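PDB 5IBZ: cyclase from Uncultured organism, which probably acts as an arylformamidase-like enzyme and holds acetylphosphate in its pocket in this crystal. Local coordinates for residues M76-T79 / G80-V84; H119-G123 / E124-N128; A134-S137 / S138-G142; V162-V165 / R166-G170; D291-D295 / G296-F300. One frame throughout, in Å; residues are numbered along the deposited sequence.

Contact 2 supplies one pocket residue, His119, which bonds acetylphosphate. Contact 3, on the same side of the chain's centre, abuts it through Leu126 CD2 and Ile135 CG1, 3.9 Å apart, and the side chain of Ile135 lies about 13 Å from a bound acetylphosphate. Contact 1 sits far from both within the chain, its centre 46 Å from that of contact 2, yet its Tyr83 side chain is about 9 Å from an acetylphosphate, and its Asp82 bonds Ser137 of the third subunit, a contact 3 residue. Contacts 4 and 5, away from the subunit interfaces, flank neighbouring strands 158-163 and 299-303 and touch where Arg166 NE lies 3.9 Å from Ala293 CB.

Contact 1: M76-T79 / G80-V84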
loop_
_atom_site.group_PDB
_atom_site.type_symbol
_atom_site.label_atom_id
_atom_site.label_comp_id
_atom_site.label_asym_id
_atom_site.label_seq_id
_atom_site.Cartn_x
_atom_site.Cartn_y
_atom_site.Cartn_z
HETATM N N MSE B 76 3.555 2.224 10.729
HETATM C CA MSE B 76 3.017 1.580 11.915
HETATM C C MSE B 76 1.497 1.707 11.961
HETATM O O MSE B 76 0.911 2.705 11.518
HETATM C CB MSE B 76 3.622 2.192 13.190
HETATM C CG MSE B 76 5.134 2.295 13.236
HETATM SE SE MSE B 76 6.140 0.656 13.513
HETATM C CE MSE B 76 5.623 0.304 15.317
ATOM N N GLU B 77 0.850 0.693 12.529
ATOM C CA GLU B 77 -0.572 0.716 12.810
ATOM C C GLU B 77 -0.833 1.156 14.268
ATOM O O GLU B 77 -1.805 1.840 14.560
ATOM C CB GLU B 77 -1.164 -0.675 12.538
ATOM C CG GLU B 77 -2.622 -0.807 12.864
ATOM C CD GLU B 77 -3.515 -0.039 11.926
ATOM O OE1 GLU B 77 -3.034 0.382 10.861
ATOM O OE2 GLU B 77 -4.698 0.157 12.263
ATOM N N ILE B 78 0.053 0.752 15.175
ATOM C CA ILE B 78 -0.010 1.167 16.574
ATOM C C ILE B 78 1.413 1.055 17.122
ATOM O O ILE B 78 2.189 0.222 16.665
ATOM C CB ILE B 78 -1.035 0.334 17.383
ATOM C CG1 ILE B 78 -1.087 0.807 18.835
ATOM C CG2 ILE B 78 -0.728 -1.116 17.318
ATOM C CD1 ILE B 78 -2.470 1.152 19.283
ATOM N N THR B 79 1.762 1.960 18.032
ATOM C CA THR B 79 3.135 2.145 18.487
ATOM C C THR B 79 3.218 2.317 19.986
ATOM O O THR B 79 2.216 2.554 20.636
ATOM C CB THR B 79 3.780 3.420 17.906
ATOM O OG1 THR B 79 3.202 4.553 18.570
ATOM C CG2 THR B 79 3.581 3.530 16.422
ATOM N N GLY B 80 4.421 2.235 20.533
ATOM C CA GLY B 80 4.607 2.548 21.945
ATOM C C GLY B 80 4.181 3.970 22.284
ATOM O O GLY B 80 3.647 4.223 23.367
ATOM N N ALA B 81 4.433 4.892 21.366
ATOM C CA ALA B 81 4.124 6.298 21.592
ATOM C C ALA B 81 2.642 6.489 21.871
ATOM O O ALA B 81 2.241 7.387 22.604
ATOM C CB ALA B 81 4.545 7.122 20.403
ATOM N N ASP B 82 1.817 5.631 21.284
ATOM C CA ASP B 82 0.369 5.722 21.496
ATOM C C ASP B 82 -0.016 5.532 22.952
ATOM O O ASP B 82 -0.977 6.121 23.430
ATOM C CB ASP B 82 -0.339 4.692 20.644
ATOM C CG ASP B 82 -0.329 5.060 19.183
ATOM O OD1 ASP B 82 -0.782 6.168 18.862
ATOM O OD2 ASP B 82 0.163 4.271 18.358
ATOM N N TYR B 83 0.746 4.696 23.658
ATOM C CA TYR B 83 0.451 4.395 25.062
ATOM C C TYR B 83 1.014 5.470 25.972
ATOM O O TYR B 83 0.550 5.664 27.097
ATOM C CB TYR B 83 1.013 3.010 25.440
ATOM C CG TYR B 83 0.417 1.883 24.627
ATOM C CD1 TYR B 83 -0.746 1.223 25.044
ATOM C CD2 TYR B 83 1.016 1.464 23.456
ATOM C CE1 TYR B 83 -1.285 0.183 24.291
ATOM C CE2 TYR B 83 0.477 0.439 22.695
ATOM C CZ TYR B 83 -0.670 -0.195 23.117
ATOM O OH TYR B 83 -1.165 -1.222 22.336
ATOM N N VAL B 84 2.028 6.170 25.489
ATOM C CA VAL B 84 2.505 7.346 26.195
ATOM C C VAL B 84 1.437 8.429 26.107
ATOM O O VAL B 84 1.143 9.087 27.082
ATOM C CB VAL B 84 3.813 7.884 25.620
ATOM C CG1 VAL B 84 4.297 9.070 26.442
ATOM C CG2 VAL B 84 4.877 6.800 25.542
#
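Thr79 ends the extended run that follows strand 73-76 and hands the chain straight to helix 80-85, so that its own backbone and that of Asp82 face each other over the helix's first turn. Asp82 N points back at Thr79 and is shared between Thr79 O and Thr79 OG1, 3.2 Å from each. The hydroxyl is there because OG1 stands between the backbone N and the carbonyl carbon (chi1 73°), which puts CG2 anti to the carbonyl carbon. In return, Asp82 OD2 accepts from Thr79 N at 2.8 Å, through its anti lone pair, and lies 3.1 Å from Thr79 OG1. These reciprocal bonds make a capping box, with Thr79 as N-cap. The same OD2 also bonds Ser137 OG of the third subunit, so this helix start is tied directly into the tetramer. Next to the box, Tyr83 brings its ring alongside the backbone of Ile78 and Thr79. Thr79 O meets the ring obliquely, 3.3 Å from Tyr83 CD2, and Tyr83 CE2 reaches 4.2 Å from Ile78 CG1, the two side chains crossing at about a right angle. Ile78 also lays CG1 3.7 Å from Asp82 OD2. Farther out, the Tyr83 hydroxyl bonds Phe99 N on strand 97-107, whose Asp101 meets both Glu77 and Ile78 in a classic beta bulge.

Contact 2: H119-G123 / E124-N128. With UVW (acetylphosphate), chain F.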
loop_
_atom_site.group_PDB
_atom_site.type_symbol
_atom_site.label_atom_id
_atom_site.label_comp_id
_atom_site.label_asym_id
_atom_site.label_seq_id
_atom_site.Cartn_x
_atom_site.Cartn_y
_atom_site.Cartn_z
ATOM N N HIS B 119 9.827 -13.128 -14.445
ATOM C CA HIS B 119 10.117 -11.690 -14.415
ATOM C C HIS B 119 10.539 -11.105 -15.767
ATOM O O HIS B 119 10.330 -9.918 -16.003
ATOM C CB HIS B 119 11.214 -11.384 -13.377
ATOM C CG HIS B 119 11.689 -9.966 -13.383
ATOM N ND1 HIS B 119 10.848 -8.897 -13.158
ATOM C CD2 HIS B 119 12.920 -9.438 -13.582
ATOM C CE1 HIS B 119 11.540 -7.773 -13.224
ATOM N NE2 HIS B 119 12.802 -8.075 -13.480
ATOM N N GLY B 120 11.166 -11.904 -16.636
ATOM C CA GLY B 120 11.733 -11.363 -17.861
ATOM C C GLY B 120 11.892 -12.396 -18.951
ATOM O O GLY B 120 12.138 -13.567 -18.677
ATOM N N TRP B 121 11.774 -11.941 -20.189
ATOM C CA TRP B 121 11.863 -12.812 -21.347
ATOM C C TRP B 121 11.993 -11.937 -22.579
ATOM O O TRP B 121 12.170 -10.735 -22.465
ATOM C CB TRP B 121 10.636 -13.728 -21.441
ATOM C CG TRP B 121 9.324 -13.026 -21.708
ATOM C CD1 TRP B 121 8.675 -12.908 -22.918
ATOM C CD2 TRP B 121 8.484 -12.371 -20.746
ATOM N NE1 TRP B 121 7.509 -12.216 -22.761
ATOM C CE2 TRP B 121 7.355 -11.879 -21.440
ATOM C CE3 TRP B 121 8.571 -12.161 -19.368
ATOM C CZ2 TRP B 121 6.340 -11.159 -20.804
ATOM C CZ3 TRP B 121 7.554 -11.468 -18.733
ATOM C CH2 TRP B 121 6.460 -10.970 -19.448
ATOM N N TYR B 122 11.942 -12.537 -23.758
ATOM C CA TYR B 122 11.853 -11.772 -24.989
ATOM C C TYR B 122 10.918 -12.538 -25.899
ATOM O O TYR B 122 10.663 -13.720 -25.699
ATOM C CB TYR B 122 13.232 -11.543 -25.636
ATOM C CG TYR B 122 14.040 -12.781 -25.920
ATOM C CD1 TYR B 122 13.834 -13.513 -27.088
ATOM C CD2 TYR B 122 15.017 -13.220 -25.035
ATOM C CE1 TYR B 122 14.565 -14.653 -27.353
ATOM C CE2 TYR B 122 15.748 -14.363 -25.292
ATOM C CZ TYR B 122 15.523 -15.066 -26.464
ATOM O OH TYR B 122 16.246 -16.193 -26.751
ATOM N N GLY B 123 10.369 -11.855 -26.895
ATOM C CA GLY B 123 9.353 -12.493 -27.716
ATOM C C GLY B 123 8.120 -12.898 -26.921
ATOM O O GLY B 123 7.807 -12.285 -25.909
ATOM N N GLU B 124 7.394 -13.908 -27.394
ATOM C CA GLU B 124 6.104 -14.240 -26.803
ATOM C C GLU B 124 6.162 -15.413 -25.838
ATOM O O GLU B 124 5.131 -15.827 -25.309
ATOM C CB GLU B 124 5.086 -14.519 -27.901
ATOM C CG GLU B 124 4.784 -13.268 -28.723
ATOM C CD GLU B 124 3.766 -13.501 -29.823
ATOM O OE1 GLU B 124 3.305 -14.651 -29.984
ATOM O OE2 GLU B 124 3.428 -12.525 -30.529
ATOM N N SER B 125 7.360 -15.935 -25.603
ATOM C CA SER B 125 7.527 -17.101 -24.745
ATOM C C SER B 125 8.565 -16.867 -23.668
ATOM O O SER B 125 9.574 -16.205 -23.890
ATOM C CB SER B 125 7.947 -18.334 -25.555
ATOM O OG SER B 125 6.990 -18.669 -26.549
ATOM N N LEU B 126 8.284 -17.448 -22.505
ATOM C CA LEU B 126 9.191 -17.444 -21.369
ATOM C C LEU B 126 9.958 -18.767 -21.321
ATOM O O LEU B 126 9.818 -19.614 -22.217
ATOM C CB LEU B 126 8.416 -17.209 -20.072
ATOM C CG LEU B 126 7.900 -15.793 -19.809
ATOM C CD1 LEU B 126 6.629 -15.483 -20.579
ATOM C CD2 LEU B 126 7.671 -15.646 -18.338
ATOM N N TYR B 127 10.773 -18.947 -20.284
ATOM C CA TYR B 127 11.494 -20.207 -20.074
ATOM C C TYR B 127 10.616 -21.444 -20.358
ATOM O O TYR B 127 9.460 -21.513 -19.963
ATOM C CB TYR B 127 12.061 -20.274 -18.634
ATOM C CG TYR B 127 12.483 -21.686 -18.283
ATOM C CD1 TYR B 127 13.585 -22.272 -18.896
ATOM C CD2 TYR B 127 11.739 -22.452 -17.417
ATOM C CE1 TYR B 127 13.936 -23.593 -18.623
ATOM C CE2 TYR B 127 12.079 -23.767 -17.139
ATOM C CZ TYR B 127 13.163 -24.329 -17.752
ATOM O OH TYR B 127 13.467 -25.641 -17.486
ATOM N N ASN B 128 11.192 -22.401 -21.075
ATOM C CA ASN B 128 10.575 -23.693 -21.378
ATOM C C ASN B 128 9.289 -23.592 -22.182
ATOM O O ASN B 128 8.463 -24.508 -22.187
ATOM C CB ASN B 128 10.299 -24.490 -20.098
ATOM C CG ASN B 128 10.584 -25.971 -20.267
ATOM O OD1 ASN B 128 11.211 -26.394 -21.236
ATOM N ND2 ASN B 128 10.100 -26.766 -19.335
HETATM C C1 UVW F . 15.486 -3.228 -14.666
HETATM O O1 UVW F . 14.447 -2.977 -14.158
HETATM C C1M UVW F . 16.073 -2.287 -15.715
HETATM O O2 UVW F . 16.200 -4.380 -14.321
HETATM P P UVW F . 15.612 -5.544 -13.320
HETATM O O1P UVW F . 14.198 -5.921 -13.695
HETATM O O2P UVW F . 16.541 -6.726 -13.477
HETATM O O3P UVW F . 15.619 -5.094 -11.882
HETATM O O HOH W 1 11.542 -16.530 -18.744
HETATM O O HOH W 2 9.840 -15.939 -27.318
#
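Trp121 and Leu126 bring their CA atoms to 5.3 Å in a tight, water-bridged chain reversal: the chain leaves strand 120-122, turns through Gly123 at positive phi and Glu124, and runs back. Two waters stitch it together. One accepts a hydrogen bond from Ser125 N and donates to Tyr122 O, and another joins Tyr127 N to Gly120 O in the same way. The strand itself pairs antiparallel with a strand of the second subunit, so the sheet runs on across the interface, with the turn following directly on this strand. Between its arms the indole of Trp121 lies over the leucine. Leu126 CD1 sits above the five-membered ring, 3.7 Å from its centroid and 12° off the normal, a CH-pi contact, while CD2 moves out to Trp121 CE3 at 3.7 Å. Placing CG between the backbone N and the carbonyl carbon (chi1 66°) folds the indole back over the returning chain, and its NE1 donates to Glu132 OE1. At the start of the segment lies the acetylphosphate pocket, where Arg69 and His268 also bond the ligand. The His119 ring is held at ND1 by Ala100 O of the second subunit, and its NE2 donates edge-on to acetylphosphate O1P at 2.6 Å.

Contact 3: A134-S137 / S138-G142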
loop_
_atom_site.group_PDB
_atom_site.type_symbol
_atom_site.label_atom_id
_atom_site.label_comp_id
_atom_site.label_asym_id
_atom_site.label_seq_id
_atom_site.Cartn_x
_atom_site.Cartn_y
_atom_site.Cartn_z
ATOM N N ALA B 134 0.361 -16.584 -19.910
ATOM C CA ALA B 134 0.231 -17.228 -18.602
ATOM C C ALA B 134 0.534 -16.286 -17.439
ATOM O O ALA B 134 0.251 -16.598 -16.272
ATOM C CB ALA B 134 1.149 -18.449 -18.523
ATOM N N ILE B 135 1.126 -15.138 -17.741
ATOM C CA ILE B 135 1.591 -14.217 -16.708
ATOM C C ILE B 135 0.600 -13.068 -16.731
ATOM O O ILE B 135 0.652 -12.225 -17.629
ATOM C CB ILE B 135 3.023 -13.724 -16.976
ATOM C CG1 ILE B 135 3.953 -14.886 -17.351
ATOM C CG2 ILE B 135 3.599 -12.946 -15.784
ATOM C CD1 ILE B 135 4.042 -15.991 -16.328
ATOM N N ARG B 136 -0.298 -13.055 -15.752
ATOM C CA ARG B 136 -1.488 -12.212 -15.781
ATOM C C ARG B 136 -1.529 -11.284 -14.566
ATOM O O ARG B 136 -0.644 -11.318 -13.708
ATOM C CB ARG B 136 -2.756 -13.084 -15.831
ATOM C CG ARG B 136 -2.849 -14.067 -17.048
ATOM C CD ARG B 136 -3.906 -15.238 -16.840
ATOM N NE ARG B 136 -3.683 -16.359 -17.774
ATOM C CZ ARG B 136 -4.118 -17.591 -17.581
ATOM N NH1 ARG B 136 -4.782 -17.887 -16.470
ATOM N NH2 ARG B 136 -3.877 -18.528 -18.492
ATOM N N SER B 137 -2.555 -10.445 -14.506
ATOM C CA SER B 137 -2.779 -9.632 -13.315
ATOM C C SER B 137 -3.004 -10.515 -12.106
ATOM O O SER B 137 -3.376 -11.681 -12.220
ATOM C CB SER B 137 -3.976 -8.702 -13.484
ATOM O OG SER B 137 -3.800 -7.799 -14.554
ATOM N N SER B 138 -2.782 -9.944 -10.928
ATOM C CA SER B 138 -2.915 -10.713 -9.706
ATOM C C SER B 138 -4.312 -11.321 -9.534
ATOM O O SER B 138 -4.448 -12.451 -9.052
ATOM C CB SER B 138 -2.563 -9.833 -8.499
ATOM O OG SER B 138 -3.352 -8.661 -8.453
ATOM N N GLY B 139 -5.347 -10.604 -9.961
ATOM C CA GLY B 139 -6.715 -11.073 -9.813
ATOM C C GLY B 139 -7.068 -12.168 -10.803
ATOM O O GLY B 139 -8.155 -12.749 -10.743
ATOM N N ALA B 140 -6.147 -12.450 -11.720
ATOM C CA ALA B 140 -6.316 -13.498 -12.719
ATOM C C ALA B 140 -5.202 -14.514 -12.585
ATOM O O ALA B 140 -4.839 -15.188 -13.563
ATOM C CB ALA B 140 -6.330 -12.904 -14.116
ATOM N N GLY B 141 -4.638 -14.579 -11.387
ATOM C CA GLY B 141 -3.667 -15.596 -11.020
ATOM C C GLY B 141 -2.198 -15.207 -10.996
ATOM O O GLY B 141 -1.343 -16.019 -10.624
ATOM N N GLY B 142 -1.877 -13.974 -11.376
ATOM C CA GLY B 142 -0.495 -13.543 -11.421
ATOM C C GLY B 142 0.294 -14.388 -12.394
ATOM O O GLY B 142 -0.219 -14.762 -13.444
HETATM O O HOH W 3 -6.158 -17.664 -14.338
#
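Ala134 places its carbonyl beside that of Gly142, and the alanine oxygen accepts from the hydroxyl of Thr144. Ile135 packs its side chain on Leu126 and Ser118. Next, Arg136 N gives a nearly straight bond to Gly142 O, 2.9 Å long at 169°, and pins the far end of the loop to its start. The arginine's extended side chain runs along Ala140, with CD 3.4 Å from Ala140 O, which lies at the edge of the guanidinium. A water that donates to Ala140 O also meets NH1, weakly, and NE donates to Ala133 O. Ser137 O is then gripped twice, by Ala140 N and by Gly142 N, each at 2.9 Å and from opposite faces of its carbonyl plane. With Ser137 OG on Asp82 of the third subunit and Ser138 OG bonded to His74 O of the second, the loop is wedged between two partners. Gly141 N closes on Ser138 O at 3.2 Å. Together with the bond from Gly142 N to Ser137 O, and with Gly141 at positive phi, this is the hydrogen-bond pattern of a Schellman motif, here finishing a single 3-10 turn.

Contact 4: V162-V165 / R166-G170; sequences VDIV and RFKGG
With chi1 at -168°, Asp163 CG lies opposite the backbone N and beside the carbonyl carbon, which turns the carboxylate forward over the first helical turn; Arg166, extended from CG to NE, passes alongside this carboxylate, its CD 3.2 Å from Asp163 OD2, and lays NH1 on it. There the work is divided between the two oxygens. OD1 accepts from Arg166 N at 3.0 Å, met from above the carboxylate plane, which makes Asp163 the N-cap of helix 164-167. OD2 takes Arg166 NH1 at 2.8 Å in a salt bridge: the oxygen lies in the guanidinium plane and is approached nearly along its own C-O axis, while the two flat groups stand 75° apart. OD1 has a second charged partner, Arg203 on strand 199-203. The aspartate is also the centre of an inverse gamma turn, where strand 158-163 becomes helix. Were Asp163 an alanine, the helix would probably lose its capping acceptor, and Arg166 and Arg203 their carboxylate mate. At the other end, Gly169 at positive phi is the C-prime residue of a Schellman motif, with Gly170 N on Val165 O at 2.8 Å and Gly169 N on Arg166 O at 3.1 Å. Val165 CG1 packs 3.4 Å from Gly170 C. Ile164 and Lys168 lie side by side, and Lys168 NZ goes on to Asp182. With two arginines and a helix N-terminus around it, the buried Asp163 carboxylate is likely to stay ionised.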
loop_
_atom_site.group_PDB
_atom_site.type_symbol
_atom_site.label_atom_id
_atom_site.label_comp_id
_atom_site.label_asym_id
_atom_site.label_seq_id
_atom_site.Cartn_x
_atom_site.Cartn_y
_atom_site.Cartn_z
ATOM N N VAL B 162 32.487 -14.159 -5.727
ATOM C CA VAL B 162 33.587 -13.711 -6.560
ATOM C C VAL B 162 33.703 -12.187 -6.411
ATOM O O VAL B 162 32.802 -11.421 -6.790
ATOM C CB VAL B 162 33.407 -14.174 -8.035
ATOM C CG1 VAL B 162 32.136 -13.628 -8.679
ATOM C CG2 VAL B 162 34.635 -13.849 -8.847
ATOM N N ASP B 163 34.813 -11.767 -5.823
ATOM C CA ASP B 163 35.025 -10.368 -5.481
ATOM C C ASP B 163 35.734 -9.695 -6.632
ATOM O O ASP B 163 36.952 -9.598 -6.674
ATOM C CB ASP B 163 35.807 -10.248 -4.189
ATOM C CG ASP B 163 35.809 -8.833 -3.631
ATOM O OD1 ASP B 163 35.491 -7.884 -4.380
ATOM O OD2 ASP B 163 36.159 -8.692 -2.430
ATOM N N ILE B 164 34.953 -9.235 -7.589
ATOM C CA ILE B 164 35.529 -8.628 -8.779
ATOM C C ILE B 164 36.192 -7.293 -8.430
ATOM O O ILE B 164 37.226 -6.938 -8.995
ATOM C CB ILE B 164 34.461 -8.450 -9.872
ATOM C CG1 ILE B 164 33.897 -9.817 -10.300
ATOM C CG2 ILE B 164 35.053 -7.740 -11.082
ATOM C CD1 ILE B 164 34.891 -10.712 -11.010
ATOM N N VAL B 165 35.620 -6.565 -7.472
ATOM C CA VAL B 165 36.214 -5.307 -7.010
ATOM C C VAL B 165 37.662 -5.553 -6.556
ATOM O O VAL B 165 38.588 -4.858 -6.997
ATOM C CB VAL B 165 35.359 -4.661 -5.875
ATOM C CG1 VAL B 165 36.090 -3.524 -5.203
ATOM C CG2 VAL B 165 34.018 -4.165 -6.436
ATOM N N ARG B 166 37.886 -6.545 -5.705
ATOM C CA ARG B 166 39.248 -6.781 -5.211
ATOM C C ARG B 166 40.153 -7.354 -6.306
ATOM O O ARG B 166 41.345 -7.056 -6.345
ATOM C CB ARG B 166 39.245 -7.711 -3.988
ATOM C CG ARG B 166 39.003 -6.972 -2.681
ATOM C CD ARG B 166 39.112 -7.885 -1.456
ATOM N NE ARG B 166 39.032 -7.099 -0.222
ATOM C CZ ARG B 166 37.895 -6.700 0.351
ATOM N NH1 ARG B 166 36.710 -7.040 -0.178
ATOM N NH2 ARG B 166 37.937 -5.968 1.467
ATOM N N PHE B 167 39.592 -8.182 -7.181
ATOM C CA PHE B 167 40.362 -8.714 -8.297
ATOM C C PHE B 167 40.915 -7.573 -9.175
ATOM O O PHE B 167 42.048 -7.658 -9.678
ATOM C CB PHE B 167 39.500 -9.666 -9.136
ATOM C CG PHE B 167 40.190 -10.155 -10.387
ATOM C CD1 PHE B 167 41.304 -10.959 -10.295
ATOM C CD2 PHE B 167 39.705 -9.821 -11.643
ATOM C CE1 PHE B 167 41.940 -11.409 -11.434
ATOM C CE2 PHE B 167 40.359 -10.260 -12.789
ATOM C CZ PHE B 167 41.456 -11.064 -12.668
ATOM N N LYS B 168 40.124 -6.512 -9.336
ATOM C CA LYS B 168 40.505 -5.371 -10.167
ATOM C C LYS B 168 41.180 -4.254 -9.356
ATOM O O LYS B 168 41.309 -3.122 -9.818
ATOM C CB LYS B 168 39.281 -4.831 -10.902
ATOM C CG LYS B 168 38.665 -5.810 -11.908
ATOM C CD LYS B 168 39.547 -5.960 -13.131
ATOM C CE LYS B 168 38.865 -6.725 -14.229
ATOM N NZ LYS B 168 39.704 -6.704 -15.478
ATOM N N GLY B 169 41.645 -4.593 -8.162
ATOM C CA GLY B 169 42.521 -3.719 -7.407
ATOM C C GLY B 169 41.845 -2.857 -6.367
ATOM O O GLY B 169 42.481 -1.953 -5.814
ATOM N N GLY B 170 40.564 -3.109 -6.110
ATOM C CA GLY B 170 39.821 -2.383 -5.084
ATOM C C GLY B 170 38.746 -1.428 -5.582
ATOM O O GLY B 170 38.096 -0.743 -4.793
#

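Contact 5: D291-D295 / G296-F300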
loop_
_atom_site.group_PDB
_atom_site.type_symbol
_atom_site.label_atom_id
_atom_site.label_comp_id
_atom_site.label_asym_id
_atom_site.label_seq_id
_atom_site.Cartn_x
_atom_site.Cartn_y
_atom_site.Cartn_z
ATOM N N ASP B 291 35.424 -10.440 5.101
ATOM C CA ASP B 291 35.660 -11.661 5.861
ATOM C C ASP B 291 36.357 -12.701 4.989
ATOM O O ASP B 291 37.288 -13.356 5.443
ATOM C CB ASP B 291 34.348 -12.208 6.431
ATOM C CG ASP B 291 34.560 -13.472 7.249
ATOM O OD1 ASP B 291 35.023 -13.337 8.395
ATOM O OD2 ASP B 291 34.283 -14.580 6.740
ATOM N N CYS B 292 35.900 -12.866 3.749
ATOM C CA CYS B 292 36.525 -13.838 2.840
ATOM C C CYS B 292 37.982 -13.475 2.524
ATOM O O CYS B 292 38.826 -14.357 2.364
ATOM C CB CYS B 292 35.723 -13.961 1.548
ATOM S SG CYS B 292 34.061 -14.668 1.764
ATOM N N ALA B 293 38.291 -12.184 2.433
ATOM C CA ALA B 293 39.661 -11.765 2.195
ATOM C C ALA B 293 40.553 -12.139 3.374
ATOM O O ALA B 293 41.714 -12.513 3.188
ATOM C CB ALA B 293 39.732 -10.257 1.915
ATOM N N GLN B 294 39.990 -12.106 4.573
ATOM C CA GLN B 294 40.741 -12.413 5.784
ATOM C C GLN B 294 40.915 -13.914 6.053
ATOM O O GLN B 294 41.966 -14.324 6.562
ATOM C CB GLN B 294 40.068 -11.757 7.000
ATOM C CG GLN B 294 40.563 -10.352 7.274
ATOM C CD GLN B 294 39.579 -9.525 8.084
ATOM O OE1 GLN B 294 38.632 -10.051 8.675
ATOM N NE2 GLN B 294 39.795 -8.216 8.105
ATOM N N ASP B 295 39.921 -14.745 5.733
ATOM C CA ASP B 295 40.069 -16.179 6.020
ATOM C C ASP B 295 40.307 -17.029 4.785
ATOM O O ASP B 295 40.604 -18.207 4.910
ATOM C CB ASP B 295 38.877 -16.725 6.847
ATOM C CG ASP B 295 37.561 -16.881 6.073
ATOM O OD1 ASP B 295 37.501 -16.690 4.849
ATOM O OD2 ASP B 295 36.557 -17.242 6.750
ATOM N N GLY B 296 40.263 -16.414 3.601
ATOM C CA GLY B 296 40.558 -17.111 2.367
ATOM C C GLY B 296 39.508 -18.098 1.882
ATOM O O GLY B 296 39.760 -18.851 0.941
ATOM N N ARG B 297 38.344 -18.104 2.517
ATOM C CA ARG B 297 37.260 -19.005 2.132
ATOM C C ARG B 297 36.161 -18.238 1.453
ATOM O O ARG B 297 35.513 -17.421 2.088
ATOM C CB ARG B 297 36.693 -19.712 3.350
ATOM C CG ARG B 297 37.686 -20.587 4.087
ATOM C CD ARG B 297 37.018 -21.259 5.269
ATOM N NE ARG B 297 35.888 -22.087 4.853
ATOM C CZ ARG B 297 34.779 -22.285 5.564
ATOM N NH1 ARG B 297 34.614 -21.727 6.761
ATOM N NH2 ARG B 297 33.833 -23.065 5.070
ATOM N N TYR B 298 35.954 -18.494 0.163
ATOM C CA TYR B 298 34.933 -17.800 -0.613
ATOM C C TYR B 298 33.706 -18.672 -0.919
ATOM O O TYR B 298 32.763 -18.221 -1.574
ATOM C CB TYR B 298 35.550 -17.301 -1.910
ATOM C CG TYR B 298 36.494 -16.141 -1.700
ATOM C CD1 TYR B 298 37.813 -16.338 -1.329
ATOM C CD2 TYR B 298 36.041 -14.853 -1.881
ATOM C CE1 TYR B 298 38.652 -15.235 -1.143
ATOM C CE2 TYR B 298 36.860 -13.775 -1.707
ATOM C CZ TYR B 298 38.139 -13.963 -1.323
ATOM O OH TYR B 298 38.919 -12.838 -1.149
ATOM N N GLU B 299 33.752 -19.927 -0.464
ATOM C CA GLU B 299 32.640 -20.863 -0.622
ATOM C C GLU B 299 31.966 -21.064 0.715
ATOM O O GLU B 299 32.634 -21.233 1.742
ATOM C CB GLU B 299 33.113 -22.211 -1.176
ATOM C CG GLU B 299 33.828 -22.126 -2.516
ATOM C CD GLU B 299 35.325 -22.391 -2.414
ATOM O OE1 GLU B 299 35.863 -22.376 -1.291
ATOM O OE2 GLU B 299 35.965 -22.624 -3.468
ATOM N N PHE B 300 30.637 -21.030 0.723
ATOM C CA PHE B 300 29.909 -21.068 1.984
ATOM C C PHE B 300 28.525 -21.664 1.806
ATOM O O PHE B 300 28.090 -21.954 0.680
ATOM C CB PHE B 300 29.784 -19.660 2.563
ATOM C CG PHE B 300 29.363 -18.640 1.538
ATOM C CD1 PHE B 300 28.033 -18.446 1.237
ATOM C CD2 PHE B 300 30.309 -17.914 0.847
ATOM C CE1 PHE B 300 27.659 -17.529 0.289
ATOM C CE2 PHE B 300 29.941 -17.001 -0.102
ATOM C CZ PHE B 300 28.611 -16.812 -0.390
HETATM O O HOH W 4 35.822 -19.376 7.917
#
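Gly296 closes helix 286-295: its N donates to Cys292 O at 2.8 Å, and its positive phi turns the chain out of the helix toward strand 299-303, which pairs with strand 158-163. Arg297 follows, and its N bonds Asp295 OD1 at 2.9 Å and 161°, coming in from above the carboxylate plane. That carboxylate is folded forward because CG sits between the backbone N and the carbonyl carbon (chi1 73°). A water bridges Asp295 OD2 and Arg297 NH1, whose charges do not touch directly. Lys51 and Lys323 also pair with Asp295, and Arg297 binds the terminal carboxylate of Lys323 and Leu46 O, so the turn lies in a dense charge network beside the chain's C-terminus. Tyr298 then lays one ring face against Cys292 in the helix's last turn. That face takes Cys292 CB, 3.6 Å from the ring centroid and 19° off its normal, a CH-pi contact, while Cys292 SG makes an oblique sulfur-aromatic contact at 4.7 Å from the same centroid. A serine in place of Tyr298 would probably open a gap beside Cys292 CB and leave the end of the helix without this ring against it. At the end of the ring, Tyr298 OH rests 3.6 Å from Ala293 CA.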